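IclR family transcriptional regulator (Brucella abortus, PDB 5WHM) probably binds DNA through a winged helix-turn-helix domain and represses transcription as an IclR-type regulator whose C-terminal domain belongs to the GAF clan. Local coordinates at residues C[26-31]-C[52-57]; C[61-66]-C[79-84]; C[34-37]-C[42-45]. All blocks are in the same frame, centred on the assembly; numbering follows the deposited sequence.

Interaction 1. Residues C[26-31]-C[52-57]; sequences LARGLE and TGLPKP. With ACY (acetic acid), chain K.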
loop_
_atom_site.group_PDB
_atom_site.type_symbol
_atom_site.label_atom_id
_atom_site.label_comp_id
_atom_site.label_asym_id
_atom_site.label_seq_id
_atom_site.Cartn_x
_atom_site.Cartn_y
_atom_site.Cartn_z
ATOM N N LEU C 26 -3.894 18.833 -7.955
ATOM C CA LEU C 26 -3.727 17.403 -7.720
ATOM C C LEU C 26 -2.247 17.040 -7.565
ATOM O O LEU C 26 -1.879 16.312 -6.638
ATOM C CB LEU C 26 -4.349 16.622 -8.877
ATOM C CG LEU C 26 -4.132 15.115 -8.870
ATOM C CD1 LEU C 26 -4.591 14.538 -7.526
ATOM C CD2 LEU C 26 -4.879 14.456 -10.004
ATOM N N ALA C 27 -1.381 17.554 -8.458
ATOM C CA ALA C 27 0.059 17.323 -8.315
ATOM C C ALA C 27 0.560 17.799 -6.959
ATOM O O ALA C 27 1.371 17.126 -6.316
ATOM C CB ALA C 27 0.830 18.022 -9.441
ATOM N N ARG C 28 0.082 18.960 -6.497
ATOM C CA ARG C 28 0.610 19.513 -5.255
ATOM C C ARG C 28 0.186 18.671 -4.055
ATOM O O ARG C 28 0.967 18.476 -3.117
ATOM C CB ARG C 28 0.141 20.957 -5.074
ATOM C CG ARG C 28 0.783 21.994 -6.006
ATOM C CD ARG C 28 0.135 23.363 -5.722
ATOM N NE ARG C 28 0.828 24.366 -6.516
ATOM C CZ ARG C 28 0.488 25.642 -6.579
ATOM N NH1 ARG C 28 -0.564 26.085 -5.894
ATOM N NH2 ARG C 28 1.201 26.453 -7.328
ATOM N N GLY C 29 -1.063 18.199 -4.047
ATOM C CA GLY C 29 -1.503 17.327 -2.964
ATOM C C GLY C 29 -0.760 16.002 -2.929
ATOM O O GLY C 29 -0.426 15.499 -1.853
ATOM N N LEU C 30 -0.499 15.408 -4.100
ATOM C CA LEU C 30 0.249 14.146 -4.095
ATOM C C LEU C 30 1.697 14.370 -3.678
ATOM O O LEU C 30 2.289 13.512 -3.005
ATOM C CB LEU C 30 0.193 13.484 -5.466
ATOM C CG LEU C 30 -1.206 12.925 -5.763
ATOM C CD1 LEU C 30 -1.348 12.673 -7.242
ATOM C CD2 LEU C 30 -1.404 11.629 -5.025
ATOM N N GLU C 31 2.269 15.519 -4.043
ATOM C CA GLU C 31 3.606 15.871 -3.569
ATOM C C GLU C 31 3.631 16.012 -2.042
ATOM O O GLU C 31 4.609 15.621 -1.395
ATOM C CB GLU C 31 4.035 17.163 -4.251
ATOM C CG GLU C 31 5.490 17.305 -4.557
ATOM C CD GLU C 31 6.127 16.091 -5.266
ATOM O OE1 GLU C 31 5.601 15.579 -6.275
ATOM O OE2 GLU C 31 7.187 15.665 -4.803
ATOM N N THR C 52 8.467 20.727 0.054
ATOM C CA THR C 52 7.846 20.848 -1.256
ATOM C C THR C 52 8.177 22.154 -1.958
ATOM O O THR C 52 7.994 22.237 -3.174
ATOM C CB THR C 52 6.327 20.760 -1.149
ATOM O OG1 THR C 52 5.850 21.816 -0.290
ATOM C CG2 THR C 52 5.862 19.336 -0.652
ATOM N N GLY C 53 8.621 23.176 -1.227
ATOM C CA GLY C 53 8.768 24.509 -1.784
ATOM C C GLY C 53 7.472 25.304 -1.891
ATOM O O GLY C 53 7.520 26.473 -2.271
ATOM N N LEU C 54 6.320 24.720 -1.551
ATOM C CA LEU C 54 5.051 25.440 -1.658
ATOM C C LEU C 54 4.879 26.416 -0.491
ATOM O O LEU C 54 5.326 26.147 0.632
ATOM C CB LEU C 54 3.875 24.458 -1.667
ATOM C CG LEU C 54 3.816 23.483 -2.848
ATOM C CD1 LEU C 54 2.853 22.310 -2.586
ATOM C CD2 LEU C 54 3.460 24.248 -4.138
ATOM N N PRO C 55 4.179 27.528 -0.709
ATOM C CA PRO C 55 3.868 28.429 0.414
ATOM C C PRO C 55 3.048 27.730 1.502
ATOM O O PRO C 55 2.224 26.846 1.240
ATOM C CB PRO C 55 3.069 29.564 -0.248
ATOM C CG PRO C 55 3.397 29.476 -1.713
ATOM C CD PRO C 55 3.604 28.002 -1.980
ATOM N N LYS C 56 3.272 28.155 2.742
ATOM C CA LYS C 56 2.538 27.587 3.871
ATOM C C LYS C 56 1.010 27.671 3.758
ATOM O O LYS C 56 0.349 26.674 4.102
ATOM C CB LYS C 56 3.029 28.237 5.175
ATOM C CG LYS C 56 2.845 27.338 6.406
ATOM C CD LYS C 56 3.085 28.097 7.718
ATOM C CE LYS C 56 2.589 27.310 8.933
ATOM N NZ LYS C 56 2.061 28.208 10.027
ATOM N N PRO C 57 0.378 28.778 3.317
ATOM C CA PRO C 57 -1.094 28.738 3.158
ATOM C C PRO C 57 -1.538 27.707 2.134
ATOM O O PRO C 57 -2.613 27.117 2.274
ATOM C CB PRO C 57 -1.461 30.169 2.712
ATOM C CG PRO C 57 -0.262 31.013 3.028
ATOM C CD PRO C 57 0.935 30.093 2.936
HETATM C C ACY K . -3.719 24.468 -3.917
HETATM O O ACY K . -2.883 24.563 -4.832
HETATM O OXT ACY K . -4.002 25.225 -2.940
HETATM C CH3 ACY K . -4.501 23.248 -4.065
#
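Thr52 OG1, on the residue that turns its CB toward Glu31, is held by two backbone groups: it accepts from Leu54 N at 3.2 Å with a nearly straight N-H...O angle of 166°, and it is also hydrogen-bonded to Ile48 O. The first bond closes an ST turn, and with it the tight connection of a helix-turn-helix: helix 45-52 ends, Gly53 turns the chain with a positive phi, and Pro55 takes the N-cap position of helix 56-69, which by its place in the motif is probably the recognition helix. Helix 24-33 lies against this turn without any hydrogen bond between the two segments, so the contact rests on van der Waals packing. With chi1 at 59°, Thr52 OG1 faces its own turn, while CG2 lies 4.0 Å from Glu31 O. The Glu31 carboxylate is engaged in a different direction, its OE1 forming a salt bridge with Arg126. Leu54 supplies the main contact. Its two methyls line up along one side of the Arg28 chain: CD1 sits 3.9 Å from Arg28 CB, and CD2 lies over one face of the guanidinium, 3.5 Å from Arg28 NE. Leu62 of helix 56-69 touches both residues. Arg28, partly exposed, is extended from CG to NE, which carries its guanidinium past the leucine. There an acetic acid molecule (ACY), probably from the crystallisation liquor, meets the guanidinium at its edge, near its plane, and Arg28 NH1 donates to ACY O at 3.0 Å with an N-H...O angle of 151°.

Interaction 2. Residues C[61-66]-C[79-84]; sequences RLTHTL and GLYQLD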
loop_
_atom_site.group_PDB
_atom_site.type_symbol
_atom_site.label_atom_id
_atom_site.label_comp_id
_atom_site.label_asym_id
_atom_site.label_seq_id
_atom_site.Cartn_x
_atom_site.Cartn_y
_atom_site.Cartn_z
ATOM N N ARG C 61 -4.080 24.407 2.960
ATOM C CA ARG C 61 -5.299 23.958 2.282
ATOM C C ARG C 61 -5.200 22.486 1.900
ATOM O O ARG C 61 -6.167 21.731 2.049
ATOM C CB ARG C 61 -5.569 24.802 1.026
ATOM C CG ARG C 61 -5.843 26.287 1.261
ATOM C CD ARG C 61 -6.207 26.980 -0.060
ATOM N NE ARG C 61 -7.406 26.375 -0.634
ATOM C CZ ARG C 61 -7.884 26.637 -1.842
ATOM N NH1 ARG C 61 -7.274 27.518 -2.625
ATOM N NH2 ARG C 61 -8.982 26.024 -2.260
ATOM N N LEU C 62 -4.031 22.058 1.403
ATOM C CA LEU C 62 -3.874 20.673 0.962
ATOM C C LEU C 62 -4.001 19.692 2.125
ATOM O O LEU C 62 -4.728 18.686 2.022
ATOM C CB LEU C 62 -2.527 20.501 0.242
ATOM C CG LEU C 62 -2.402 21.368 -1.014
ATOM C CD1 LEU C 62 -0.932 21.456 -1.491
ATOM C CD2 LEU C 62 -3.322 20.800 -2.082
ATOM N N THR C 63 -3.321 19.974 3.246
ATOM C CA THR C 63 -3.410 19.066 4.383
ATOM C C THR C 63 -4.805 19.082 4.998
ATOM O O THR C 63 -5.305 18.029 5.402
ATOM C CB THR C 63 -2.347 19.373 5.452
ATOM O OG1 THR C 63 -2.453 20.722 5.878
ATOM C CG2 THR C 63 -0.879 19.128 4.935
ATOM N N HIS C 64 -5.441 20.258 5.088
ATOM C CA HIS C 64 -6.828 20.311 5.567
ATOM C C HIS C 64 -7.726 19.413 4.729
ATOM O O HIS C 64 -8.531 18.633 5.263
ATOM C CB HIS C 64 -7.347 21.752 5.532
ATOM C CG HIS C 64 -8.835 21.856 5.686
ATOM N ND1 HIS C 64 -9.453 21.814 6.915
ATOM C CD2 HIS C 64 -9.824 21.996 4.768
ATOM C CE1 HIS C 64 -10.764 21.939 6.752
ATOM N NE2 HIS C 64 -11.016 22.068 5.459
ATOM N N THR C 65 -7.598 19.518 3.399
ATOM C CA THR C 65 -8.368 18.665 2.498
ATOM C C THR C 65 -8.076 17.179 2.737
ATOM O O THR C 65 -8.993 16.346 2.783
ATOM C CB THR C 65 -8.035 19.078 1.059
ATOM O OG1 THR C 65 -8.355 20.456 0.926
ATOM C CG2 THR C 65 -8.808 18.249 0.009
ATOM N N LEU C 66 -6.793 16.820 2.842
ATOM C CA LEU C 66 -6.427 15.415 3.002
ATOM C C LEU C 66 -6.959 14.860 4.324
ATOM O O LEU C 66 -7.381 13.700 4.390
ATOM C CB LEU C 66 -4.889 15.261 2.892
ATOM C CG LEU C 66 -4.364 15.545 1.480
ATOM C CD1 LEU C 66 -2.800 15.736 1.469
ATOM C CD2 LEU C 66 -4.771 14.412 0.531
ATOM N N GLY C 79 -1.180 19.313 16.380
ATOM C CA GLY C 79 -1.388 19.791 15.031
ATOM C C GLY C 79 -0.597 19.065 13.955
ATOM O O GLY C 79 -0.730 19.414 12.771
ATOM N N LEU C 80 0.203 18.060 14.314
ATOM C CA LEU C 80 1.012 17.334 13.329
ATOM C C LEU C 80 0.186 16.285 12.592
ATOM O O LEU C 80 -0.808 15.765 13.117
ATOM C CB LEU C 80 2.209 16.677 14.031
ATOM C CG LEU C 80 3.091 17.730 14.708
ATOM C CD1 LEU C 80 4.270 17.122 15.474
ATOM C CD2 LEU C 80 3.584 18.770 13.675
ATOM N N TYR C 81 0.610 15.962 11.368
ATOM C CA TYR C 81 -0.084 15.024 10.495
ATOM C C TYR C 81 0.666 13.697 10.361
ATOM O O TYR C 81 1.899 13.637 10.453
ATOM C CB TYR C 81 -0.272 15.582 9.080
ATOM C CG TYR C 81 -0.916 16.954 9.087
ATOM C CD1 TYR C 81 -2.310 17.103 9.190
ATOM C CD2 TYR C 81 -0.136 18.091 9.038
ATOM C CE1 TYR C 81 -2.906 18.397 9.207
ATOM C CE2 TYR C 81 -0.706 19.367 9.066
ATOM C CZ TYR C 81 -2.083 19.507 9.153
ATOM O OH TYR C 81 -2.609 20.784 9.195
ATOM N N GLN C 82 -0.106 12.646 10.071
ATOM C CA GLN C 82 0.411 11.345 9.662
ATOM C C GLN C 82 -0.494 10.806 8.574
ATOM O O GLN C 82 -1.680 11.178 8.502
ATOM C CB GLN C 82 0.445 10.347 10.827
ATOM C CG GLN C 82 1.314 10.715 11.948
ATOM C CD GLN C 82 1.474 9.553 12.898
ATOM O OE1 GLN C 82 0.497 9.065 13.464
ATOM N NE2 GLN C 82 2.709 9.083 13.060
ATOM N N LEU C 83 0.055 9.925 7.735
ATOM C CA LEU C 83 -0.770 9.224 6.748
ATOM C C LEU C 83 -1.856 8.429 7.477
ATOM O O LEU C 83 -1.614 7.856 8.542
ATOM C CB LEU C 83 0.075 8.248 5.901
ATOM C CG LEU C 83 1.122 8.940 4.993
ATOM C CD1 LEU C 83 2.005 7.860 4.334
ATOM C CD2 LEU C 83 0.429 9.805 3.939
ATOM N N ASP C 84 -3.033 8.323 6.857
ATOM C CA ASP C 84 -4.117 7.582 7.486
ATOM C C ASP C 84 -4.655 6.498 6.542
ATOM O O ASP C 84 -4.227 6.361 5.384
ATOM C CB ASP C 84 -5.232 8.547 7.944
ATOM C CG ASP C 84 -6.105 7.975 9.087
ATOM O OD1 ASP C 84 -5.918 6.820 9.547
ATOM O OD2 ASP C 84 -6.992 8.733 9.532
HETATM O O HOH W 1 -4.068 22.515 7.600
#
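Thr63 and Tyr81 cross at about a right angle, the threonine standing over one face of the phenol ring. Thr63 CB lies 3.9 Å from the centroid of the Tyr81 ring and 19° off its normal, a CH-pi geometry displaced toward the hydroxyl end, as the 3.7 Å from Thr63 CB to Tyr81 CZ confirms. The opposite face is met by Gly79 O, also near the rim, so helix and turn sandwich the ring; that carbonyl is itself hydrogen-bonded to Gln74 NE2. Two torsions produce the fit. Tyr81 has chi1 of -52°, which sets CG beside its backbone N and sends the ring toward the helix, and Thr63 has chi1 of 56°, which brings OG1 round to the tyrosine hydroxyl. The two oxygens, Thr63 OG1 and Tyr81 OH, are 3.3 Å apart, and one water spans them: it donates to Thr63 OG1 at 3.0 Å and lies 2.8 Å from Tyr81 OH. The single proton of Thr63 OG1 can serve Asn45 OD1 or Val59 O of its own helix, or be shared between them, while the water donates to the oxygen. On the same helix Thr65 OG1 donates to Arg61 O at 2.8 Å and takes a bond from Val23 N of the second subunit, one of several links from helix 56-69 to that subunit. What the ring joins is the middle of helix 56-69 and strand 81-83 of the small antiparallel hairpin with strand 72-74, the helix-to-wing packing of a winged helix-turn-helix domain.

Interaction 3. Residues C[34-37]-C[42-45]; sequences RCFT and TLGN
Leu43 CD1 sits squarely above the Phe36 ring, 3.9 Å from its centroid and only 7° off the normal, which makes this CH-pi contact the close-packed heart of the pairing. The same methyl is also wedged against the preceding residue, 3.5 Å from Cys35 O and 3.7 Å from Cys35 CB, so a single carbon fills the angle between ring and backbone. Farther along the leucine, its CB approaches the ring at Phe36 CE2, 3.9 Å away; the leucine and the phenylalanine run antiparallel, side by side. Leu43 has CG beside its backbone N, chi1 -58°, which lays the branch back across the ring face. All three residues are buried, and the surroundings extend the same core: Leu43 also touches Ile48 and Lys51 of helix 45-52, and Phe36 packs on Tyr81 and Leu83. The flanks contrast with this. Thr42 is exposed, its CB points away, and its side chain makes no contact with 34-37. Thr37, partly exposed, also stays clear of segment 42-45, and Arg34 leaves the contact altogether, forming a salt bridge with Asp125. At the other end, Gly44 occupies the N-cap position of helix 45-52. Leu43 is extended and shares a backbone hydrogen bond with Tyr81; its position matches where winged helix-turn-helix domains often add a third strand to the wing, between the first two helices of the domain.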
loop_
_atom_site.group_PDB
_atom_site.type_symbol
_atom_site.label_atom_id
_atom_site.label_comp_id
_atom_site.label_asym_id
_atom_site.label_seq_id
_atom_site.Cartn_x
_atom_site.Cartn_y
_atom_site.Cartn_z
ATOM N N ARG C 34 3.671 12.554 -0.694
ATOM C CA ARG C 34 4.991 11.928 -0.867
ATOM C C ARG C 34 6.016 12.386 0.167
ATOM O O ARG C 34 7.104 11.795 0.232
ATOM C CB ARG C 34 5.550 12.217 -2.257
ATOM C CG ARG C 34 4.876 11.485 -3.403
ATOM C CD ARG C 34 5.721 11.674 -4.681
ATOM N NE ARG C 34 5.218 10.909 -5.821
ATOM C CZ ARG C 34 5.750 9.764 -6.259
ATOM N NH1 ARG C 34 5.218 9.136 -7.316
ATOM N NH2 ARG C 34 6.816 9.252 -5.650
ATOM N N CYS C 35 5.723 13.437 0.941
ATOM C CA CYS C 35 6.654 13.881 1.981
ATOM C C CYS C 35 6.766 12.867 3.102
ATOM O O CYS C 35 7.759 12.871 3.831
ATOM C CB CYS C 35 6.192 15.206 2.587
ATOM S SG CYS C 35 6.453 16.586 1.504
ATOM N N PHE C 36 5.730 12.051 3.291
ATOM C CA PHE C 36 5.697 11.047 4.347
ATOM C C PHE C 36 6.390 9.787 3.852
ATOM O O PHE C 36 6.133 9.318 2.734
ATOM C CB PHE C 36 4.253 10.756 4.767
ATOM C CG PHE C 36 3.548 11.956 5.368
ATOM C CD1 PHE C 36 2.959 12.900 4.550
ATOM C CD2 PHE C 36 3.495 12.144 6.750
ATOM C CE1 PHE C 36 2.325 14.029 5.084
ATOM C CE2 PHE C 36 2.842 13.247 7.299
ATOM C CZ PHE C 36 2.256 14.196 6.471
ATOM N N THR C 37 7.328 9.290 4.641
ATOM C CA THR C 37 8.055 8.113 4.197
ATOM C C THR C 37 8.051 7.094 5.322
ATOM O O THR C 37 7.591 7.417 6.424
ATOM C CB THR C 37 9.511 8.460 3.805
ATOM O OG1 THR C 37 10.277 8.609 5.000
ATOM C CG2 THR C 37 9.606 9.730 2.969
ATOM N N THR C 42 5.708 11.750 10.737
ATOM C CA THR C 42 4.961 12.817 11.400
ATOM C C THR C 42 5.513 14.140 10.902
ATOM O O THR C 42 6.710 14.395 11.047
ATOM C CB THR C 42 5.105 12.720 12.928
ATOM O OG1 THR C 42 4.565 11.471 13.381
ATOM C CG2 THR C 42 4.356 13.847 13.622
ATOM N N LEU C 43 4.654 14.968 10.305
ATOM C CA LEU C 43 5.068 16.233 9.728
ATOM C C LEU C 43 4.000 17.292 9.974
ATOM O O LEU C 43 2.799 17.007 9.914
ATOM C CB LEU C 43 5.314 16.107 8.218
ATOM C CG LEU C 43 6.357 15.093 7.751
ATOM C CD1 LEU C 43 6.287 14.934 6.251
ATOM C CD2 LEU C 43 7.736 15.554 8.189
ATOM N N GLY C 44 4.455 18.524 10.211
ATOM C CA GLY C 44 3.584 19.678 10.258
ATOM C C GLY C 44 3.640 20.499 8.963
ATOM O O GLY C 44 4.435 20.237 8.067
ATOM N N ASN C 45 2.784 21.529 8.901
ATOM C CA ASN C 45 2.671 22.331 7.683
ATOM C C ASN C 45 4.015 22.962 7.298
ATOM O O ASN C 45 4.362 23.007 6.115
ATOM C CB ASN C 45 1.574 23.409 7.852
ATOM C CG ASN C 45 0.115 22.827 7.734
ATOM O OD1 ASN C 45 -0.188 22.036 6.842
ATOM N ND2 ASN C 45 -0.770 23.238 8.639
#

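From the N terminus, helix 24-33 opens interaction 1, whose loop closes only at the turn 52-57. Interaction 3 is nested inside that loop, folding 34-37 against 42-45 just before helix 45-52. Interaction 2 follows in series, returning the wing strand 81-83 to helix 56-69, the helix that interaction 1 also uses. Their centres lie about 9 to 12 Å apart and they touch: Thr52 CG2 is 3.5 Å from Cys35 SG, Arg28 CB is 3.8 Å from Leu62 CD1, and interactions 2 and 3 meet through Leu43 and Tyr81. Together they tie three helices and the wing into one winged helix-turn-helix domain, each contact also bordering the second subunit.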